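Local structure of 3-dehydroquinate dehydratase (Geobacillus kaustophilus, 2YR1) at residues A24-E29 against L35-E40; T205-M208 against I214-L217. The protein probably catalyses the cis-dehydration of 3-dehydroquinate to 3-dehydroshikimate, the third step of the chorismate pathway that supplies aromatic amino acids. One frame throughout, in Å; residues are numbered along the deposited sequence.

Contact 1: A24-E29 against L35-E40; sequences APVVGE and LREAEE
Val26 and Glu37 carry this contact, and their CA atoms, 5.7 Å apart, mark the nearest approach of strand to helix. The apolar part comes from the two branches of Val26. CG1, anti to the backbone N (chi1 171°), lies against the first methylene of Glu37: Val26 CG1 is 3.3 Å from Glu37 CB, a tight fit for two carbons. Val26 CG2 turns instead to the next helix residue and reaches Ala38 CB at 4.4 Å. An alanine in place of Val26 lacks both branches and would probably open a gap between strand and helix, leaving Ala38 CB without this apolar neighbour. The backbone part is a methylene against a carbonyl oxygen: chi1 of -88° sets Glu37 CG 3.4 Å from Val27 O, and the bend at chi2 (39°) then turns the carboxylate, while no direct hydrogen bond joins the segments. The helix is thus held here by van der Waals packing, not by a polar bond. Around this pair, Val34 and Val41 of helix 31-43 also touch Val26, as does Leu49 of strand 48-52. The contact packs helix 31-43, the helix of the beta-alpha-beta unit, on strand 21-26, which pairs in parallel with strand 48-52 through backbone bonds from Val26 to Glu50 and Arg52.

Contact 2: T205-M208 against I214-L217; sequences TMAM and ITRL
The Arg216 guanidinium carries Ala207 O and Met206 CB over one face, the former 4.4 Å from NE and the latter 4.2 Å from NH1. Met208 comes in obliquely, its CG 3.9 Å from Arg216 NH2. The arginine chain is straight from CG to NE (chi2 -175°, chi3 176°), and this reach brings its planar end from the helix back beside the strand. NH2 has its hydrogen-bond partner outside the two segments, Pro237 O, and Phe228 and Ile240 also touch the side chain. Water 3 links the group to the strand: it donates to Ala207 O at 2.8 Å and accepts a weak bond from Arg216 NE.

Thr215 makes the other half of the contact. Its methyl CG2 points at the strand, 3.6 Å from Met206 CA and 3.9 Å from Ala207 CB. The same methyl is modelled just 2.9 Å from Ala207 N, too close for carbon and amide nitrogen, so the exact turn of this side chain is doubtful; Ala207 N has no partner in the model. Water 2 lies 2.9 Å from Thr215 O and within reach of Thr205 O as well, and may donate to either.

Chemically, then, the polar links between strand and helix run through water, while direct contact is made by carbon atoms and the arginine face. Arg216 is a predicted 3-dehydroquinate-binding residue, and Met206 touches Lys174, the predicted Schiff-base lysine. Backbone and side-chain packing of strand 203-207 therefore probably help to place the cationic group beside the substrate pocket; the bond from NH2 to Pro237 O and the water between NE and the Ala207 carbonyl would probably help fix the guanidinium in position.

Followed from the N terminus, contact 1 comes first: strand 21-26 runs into a short connection, and helix 31-43 folds back on it, five residues separating 24-29 from 35-40. Contact 2 repeats the step far down the chain, with another five residues between 205-208 and 214-217. The two loops are in series and neither encloses nor crosses the other. Their centres are 22 Å apart and their nearest atoms about 8 Å, so they do not touch. Both belong to the parallel strands of the TIM-barrel domain, where strand 226-228 pairs with 21-26 and its Phe228 meets Met206 and Arg216, tying the early and late strand-helix steps together.

Contact 1: A24-E29 against L35-E40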
ATOM      1  N   ALA A  24      15.734   9.694  -7.952  1.00 24.75           N
ATOM      2  CA  ALA A  24      15.816  10.886  -7.107  1.00 24.16           C
ATOM      3  C   ALA A  24      16.051  12.133  -7.962  1.00 24.58           C
ATOM      4  O   ALA A  24      16.954  12.164  -8.788  1.00 21.99           O
ATOM      5  CB  ALA A  24      16.944  10.716  -6.081  1.00 20.46           C
ATOM      6  N   PRO A  25      15.247  13.187  -7.757  1.00 24.75           N
ATOM      7  CA  PRO A  25      15.419  14.401  -8.548  1.00 26.18           C
ATOM      8  C   PRO A  25      16.510  15.332  -8.036  1.00 28.58           C
ATOM      9  O   PRO A  25      16.805  15.377  -6.855  1.00 23.95           O
ATOM     10  CB  PRO A  25      14.062  15.059  -8.436  1.00 19.53           C
ATOM     11  CG  PRO A  25      13.752  14.810  -6.983  1.00 24.94           C
ATOM     12  CD  PRO A  25      14.091  13.329  -6.853  1.00 24.64           C
ATOM     13  N   VAL A  26      17.104  16.071  -8.957  1.00 33.59           N
ATOM     14  CA  VAL A  26      18.109  17.059  -8.619  1.00 34.09           C
ATOM     15  C   VAL A  26      17.507  18.319  -9.207  1.00 33.40           C
ATOM     16  O   VAL A  26      17.261  18.386 -10.415  1.00 33.83           O
ATOM     17  CB  VAL A  26      19.460  16.802  -9.310  1.00 39.45           C
ATOM     18  CG1 VAL A  26      20.381  17.991  -9.081  1.00 39.98           C
ATOM     19  CG2 VAL A  26      20.099  15.548  -8.771  1.00 38.05           C
ATOM     20  N   VAL A  27      17.209  19.289  -8.350  1.00 32.21           N
ATOM     21  CA  VAL A  27      16.649  20.550  -8.800  1.00 33.88           C
ATOM     22  C   VAL A  27      17.658  21.612  -8.401  1.00 42.66           C
ATOM     23  O   VAL A  27      18.064  21.709  -7.237  1.00 46.83           O
ATOM     24  CB  VAL A  27      15.276  20.861  -8.143  1.00 32.37           C
ATOM     25  CG1 VAL A  27      14.260  19.791  -8.513  1.00 33.72           C
ATOM     26  CG2 VAL A  27      15.418  20.956  -6.638  1.00 32.36           C
ATOM     27  N   GLY A  28      18.092  22.386  -9.382  1.00 42.66           N
ATOM     28  CA  GLY A  28      19.062  23.427  -9.116  1.00 45.33           C
ATOM     29  C   GLY A  28      18.860  24.570 -10.084  1.00 46.54           C
ATOM     30  O   GLY A  28      18.897  24.373 -11.295  1.00 43.25           O
ATOM     31  N   GLU A  29      18.645  25.765  -9.547  1.00 45.33           N
ATOM     32  CA  GLU A  29      18.438  26.939 -10.371  1.00 45.84           C
ATOM     33  C   GLU A  29      19.638  27.211 -11.267  1.00 46.78           C
ATOM     34  O   GLU A  29      19.477  27.640 -12.411  1.00 49.44           O
ATOM     35  CB  GLU A  29      18.177  28.154  -9.489  1.00 50.18           C
ATOM     36  CG  GLU A  29      17.700  29.372 -10.251  1.00 56.20           C
ATOM     37  CD  GLU A  29      17.353  30.528  -9.335  1.00 59.53           C
ATOM     38  OE1 GLU A  29      16.917  31.579  -9.855  1.00 57.26           O
ATOM     39  OE2 GLU A  29      17.517  30.383  -8.096  1.00 63.72           O
ATOM     40  N   LEU A  35      24.912  21.032  -9.387  1.00 43.89           N
ATOM     41  CA  LEU A  35      26.045  20.165  -9.073  1.00 44.73           C
ATOM     42  C   LEU A  35      26.160  19.846  -7.579  1.00 44.82           C
ATOM     43  O   LEU A  35      26.719  18.817  -7.200  1.00 42.41           O
ATOM     44  CB  LEU A  35      27.338  20.813  -9.570  1.00 52.47           C
ATOM     45  CG  LEU A  35      27.647  22.196  -8.988  1.00 57.84           C
ATOM     46  CD1 LEU A  35      28.266  22.045  -7.604  1.00 60.57           C
ATOM     47  CD2 LEU A  35      28.603  22.944  -9.918  1.00 63.57           C
ATOM     48  N   ARG A  36      25.647  20.734  -6.734  1.00 43.75           N
ATOM     49  CA  ARG A  36      25.684  20.511  -5.290  1.00 46.09           C
ATOM     50  C   ARG A  36      24.683  19.415  -4.942  1.00 45.68           C
ATOM     51  O   ARG A  36      25.011  18.467  -4.233  1.00 43.93           O
ATOM     52  CB  ARG A  36      25.307  21.785  -4.539  1.00 48.22           C
ATOM     53  CG  ARG A  36      26.300  22.919  -4.666  1.00 51.82           C
ATOM     54  CD  ARG A  36      25.690  24.210  -4.131  1.00 53.83           C
ATOM     55  NE  ARG A  36      26.572  25.352  -4.329  1.00 54.71           N
ATOM     56  CZ  ARG A  36      27.727  25.516  -3.698  1.00 54.26           C
ATOM     57  NH1 ARG A  36      28.142  24.606  -2.826  1.00 53.21           N
ATOM     58  NH2 ARG A  36      28.465  26.590  -3.938  1.00 54.33           N
ATOM     59  N   GLU A  37      23.458  19.570  -5.447  1.00 45.21           N
ATOM     60  CA  GLU A  37      22.378  18.608  -5.235  1.00 44.44           C
ATOM     61  C   GLU A  37      22.768  17.195  -5.675  1.00 41.98           C
ATOM     62  O   GLU A  37      22.492  16.228  -4.973  1.00 39.10           O
ATOM     63  CB  GLU A  37      21.129  19.054  -6.009  1.00 46.99           C
ATOM     64  CG  GLU A  37      20.188  19.992  -5.269  1.00 54.17           C
ATOM     65  CD  GLU A  37      20.919  21.033  -4.438  1.00 61.61           C
ATOM     66  OE1 GLU A  37      21.582  20.640  -3.447  1.00 66.11           O
ATOM     67  OE2 GLU A  37      20.833  22.241  -4.771  1.00 64.54           O
ATOM     68  N   ALA A  38      23.410  17.083  -6.838  1.00 45.60           N
ATOM     69  CA  ALA A  38      23.837  15.787  -7.378  1.00 39.11           C
ATOM     70  C   ALA A  38      24.781  15.038  -6.454  1.00 42.52           C
ATOM     71  O   ALA A  38      24.587  13.851  -6.200  1.00 38.62           O
ATOM     72  CB  ALA A  38      24.498  15.975  -8.724  1.00 40.83           C
ATOM     73  N   GLU A  39      25.811  15.719  -5.960  1.00 41.39           N
ATOM     74  CA  GLU A  39      26.757  15.077  -5.060  1.00 39.74           C
ATOM     75  C   GLU A  39      25.994  14.496  -3.881  1.00 36.57           C
ATOM     76  O   GLU A  39      26.147  13.316  -3.553  1.00 35.78           O
ATOM     77  CB  GLU A  39      27.808  16.087  -4.578  1.00 37.73           C
ATOM     78  CG  GLU A  39      28.272  15.925  -3.118  1.00 49.35           C
ATOM     79  CD  GLU A  39      28.930  14.580  -2.800  1.00 49.20           C
ATOM     80  OE1 GLU A  39      29.865  14.173  -3.528  1.00 53.92           O
ATOM     81  OE2 GLU A  39      28.519  13.942  -1.801  1.00 52.08           O
ATOM     82  N   GLU A  40      25.168  15.336  -3.261  1.00 35.13           N
ATOM     83  CA  GLU A  40      24.352  14.946  -2.114  1.00 36.55           C
ATOM     84  C   GLU A  40      23.397  13.791  -2.407  1.00 36.53           C
ATOM     85  O   GLU A  40      23.348  12.809  -1.660  1.00 34.18           O
ATOM     86  CB  GLU A  40      23.536  16.145  -1.619  1.00 36.74           C
ATOM     87  CG  GLU A  40      24.360  17.220  -0.933  1.00 50.63           C
ATOM     88  CD  GLU A  40      25.062  16.709   0.320  1.00 56.04           C
ATOM     89  OE1 GLU A  40      25.679  17.534   1.030  1.00 57.38           O
ATOM     90  OE2 GLU A  40      25.001  15.486   0.594  1.00 57.10           O
TER

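Contact 2: T205-M208 against I214-L217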
ATOM      1  N   THR A 205       3.900   5.144 -12.557  1.00 15.92           N
ATOM      2  CA  THR A 205       2.702   5.853 -12.148  1.00  8.42           C
ATOM      3  C   THR A 205       2.821   6.280 -10.696  1.00 16.52           C
ATOM      4  O   THR A 205       3.587   5.693  -9.914  1.00 17.47           O
ATOM      5  CB  THR A 205       1.417   4.982 -12.264  1.00 13.94           C
ATOM      6  OG1 THR A 205       1.473   3.923 -11.309  1.00 14.08           O
ATOM      7  CG2 THR A 205       1.237   4.408 -13.678  1.00 16.36           C
ATOM      8  N   MET A 206       2.064   7.312 -10.344  1.00 12.45           N
ATOM      9  CA  MET A 206       2.031   7.812  -8.976  1.00 18.64           C
ATOM     10  C   MET A 206       0.859   8.757  -8.734  1.00 19.40           C
ATOM     11  O   MET A 206       0.361   9.416  -9.657  1.00 19.66           O
ATOM     12  CB  MET A 206       3.339   8.550  -8.607  1.00 15.69           C
ATOM     13  CG  MET A 206       3.695   9.726  -9.512  1.00 23.90           C
ATOM     14  SD  MET A 206       4.641   9.198 -10.969  1.00 29.42           S
ATOM     15  CE  MET A 206       6.319   9.183 -10.335  1.00 23.87           C
ATOM     16  N   ALA A 207       0.395   8.769  -7.493  1.00 19.60           N
ATOM     17  CA  ALA A 207      -0.635   9.702  -7.044  1.00 15.84           C
ATOM     18  C   ALA A 207       0.280  10.551  -6.153  1.00 18.85           C
ATOM     19  O   ALA A 207       1.034  10.009  -5.328  1.00 16.85           O
ATOM     20  CB  ALA A 207      -1.702   8.999  -6.198  1.00 10.14           C
ATOM     21  N   MET A 208       0.250  11.862  -6.346  1.00 21.58           N
ATOM     22  CA  MET A 208       1.104  12.772  -5.584  1.00 16.51           C
ATOM     23  C   MET A 208       0.460  13.116  -4.255  1.00 20.21           C
ATOM     24  O   MET A 208      -0.607  12.606  -3.947  1.00 16.77           O
ATOM     25  CB  MET A 208       1.326  14.032  -6.413  1.00 17.87           C
ATOM     26  CG  MET A 208       1.935  13.718  -7.778  1.00 19.00           C
ATOM     27  SD  MET A 208       2.160  15.184  -8.784  1.00 25.62           S
ATOM     28  CE  MET A 208       0.482  15.344  -9.484  1.00 17.50           C
ATOM     29  N   ILE A 214       1.108   6.035  -0.427  1.00 20.34           N
ATOM     30  CA  ILE A 214       1.058   4.581  -0.580  1.00 23.19           C
ATOM     31  C   ILE A 214       1.470   4.133  -1.966  1.00 19.44           C
ATOM     32  O   ILE A 214       2.073   3.060  -2.128  1.00 20.78           O
ATOM     33  CB  ILE A 214      -0.360   3.988  -0.269  1.00 19.94           C
ATOM     34  CG1 ILE A 214      -0.300   2.455  -0.289  1.00 14.74           C
ATOM     35  CG2 ILE A 214      -1.385   4.451  -1.320  1.00 18.23           C
ATOM     36  CD1 ILE A 214       0.641   1.831   0.768  1.00 23.56           C
ATOM     37  N   THR A 215       1.154   4.954  -2.963  1.00 13.98           N
ATOM     38  CA  THR A 215       1.478   4.604  -4.336  1.00 13.83           C
ATOM     39  C   THR A 215       2.971   4.618  -4.649  1.00 14.78           C
ATOM     40  O   THR A 215       3.431   3.897  -5.545  1.00 15.04           O
ATOM     41  CB  THR A 215       0.711   5.503  -5.311  1.00 15.18           C
ATOM     42  OG1 THR A 215       0.525   4.797  -6.531  1.00 37.04           O
ATOM     43  CG2 THR A 215       1.461   6.781  -5.595  1.00  5.38           C
ATOM     44  N   ARG A 216       3.731   5.413  -3.907  1.00 13.24           N
ATOM     45  CA  ARG A 216       5.172   5.490  -4.105  1.00 17.45           C
ATOM     46  C   ARG A 216       5.868   4.305  -3.434  1.00 16.28           C
ATOM     47  O   ARG A 216       6.990   3.943  -3.786  1.00 21.17           O
ATOM     48  CB  ARG A 216       5.717   6.816  -3.519  1.00 15.01           C
ATOM     49  CG  ARG A 216       5.075   8.059  -4.107  1.00 14.43           C
ATOM     50  CD  ARG A 216       5.739   9.339  -3.579  1.00 22.91           C
ATOM     51  NE  ARG A 216       5.215  10.561  -4.181  1.00 14.12           N
ATOM     52  CZ  ARG A 216       5.495  10.982  -5.412  1.00 27.45           C
ATOM     53  NH1 ARG A 216       6.296  10.278  -6.197  1.00 26.85           N
ATOM     54  NH2 ARG A 216       4.989  12.124  -5.861  1.00 26.36           N
ATOM     55  N   LEU A 217       5.196   3.686  -2.473  1.00 16.68           N
ATOM     56  CA  LEU A 217       5.788   2.570  -1.751  1.00 19.71           C
ATOM     57  C   LEU A 217       5.275   1.210  -2.218  1.00 19.39           C
ATOM     58  O   LEU A 217       5.946   0.202  -2.020  1.00 23.08           O
ATOM     59  CB  LEU A 217       5.504   2.713  -0.248  1.00 18.37           C
ATOM     60  CG  LEU A 217       5.944   3.988   0.493  1.00 18.43           C
ATOM     61  CD1 LEU A 217       5.335   4.011   1.876  1.00 18.43           C
ATOM     62  CD2 LEU A 217       7.469   4.052   0.581  1.00 12.74           C
TER
HETATM   63  O   HOH W   1       1.723   3.752  -8.432  1.00 17.49           O
HETATM   64  O   HOH W   2       5.085   3.769  -7.870  1.00 28.43           O
HETATM   65  O   HOH W   3       2.603  10.862  -3.215  1.00 16.81           O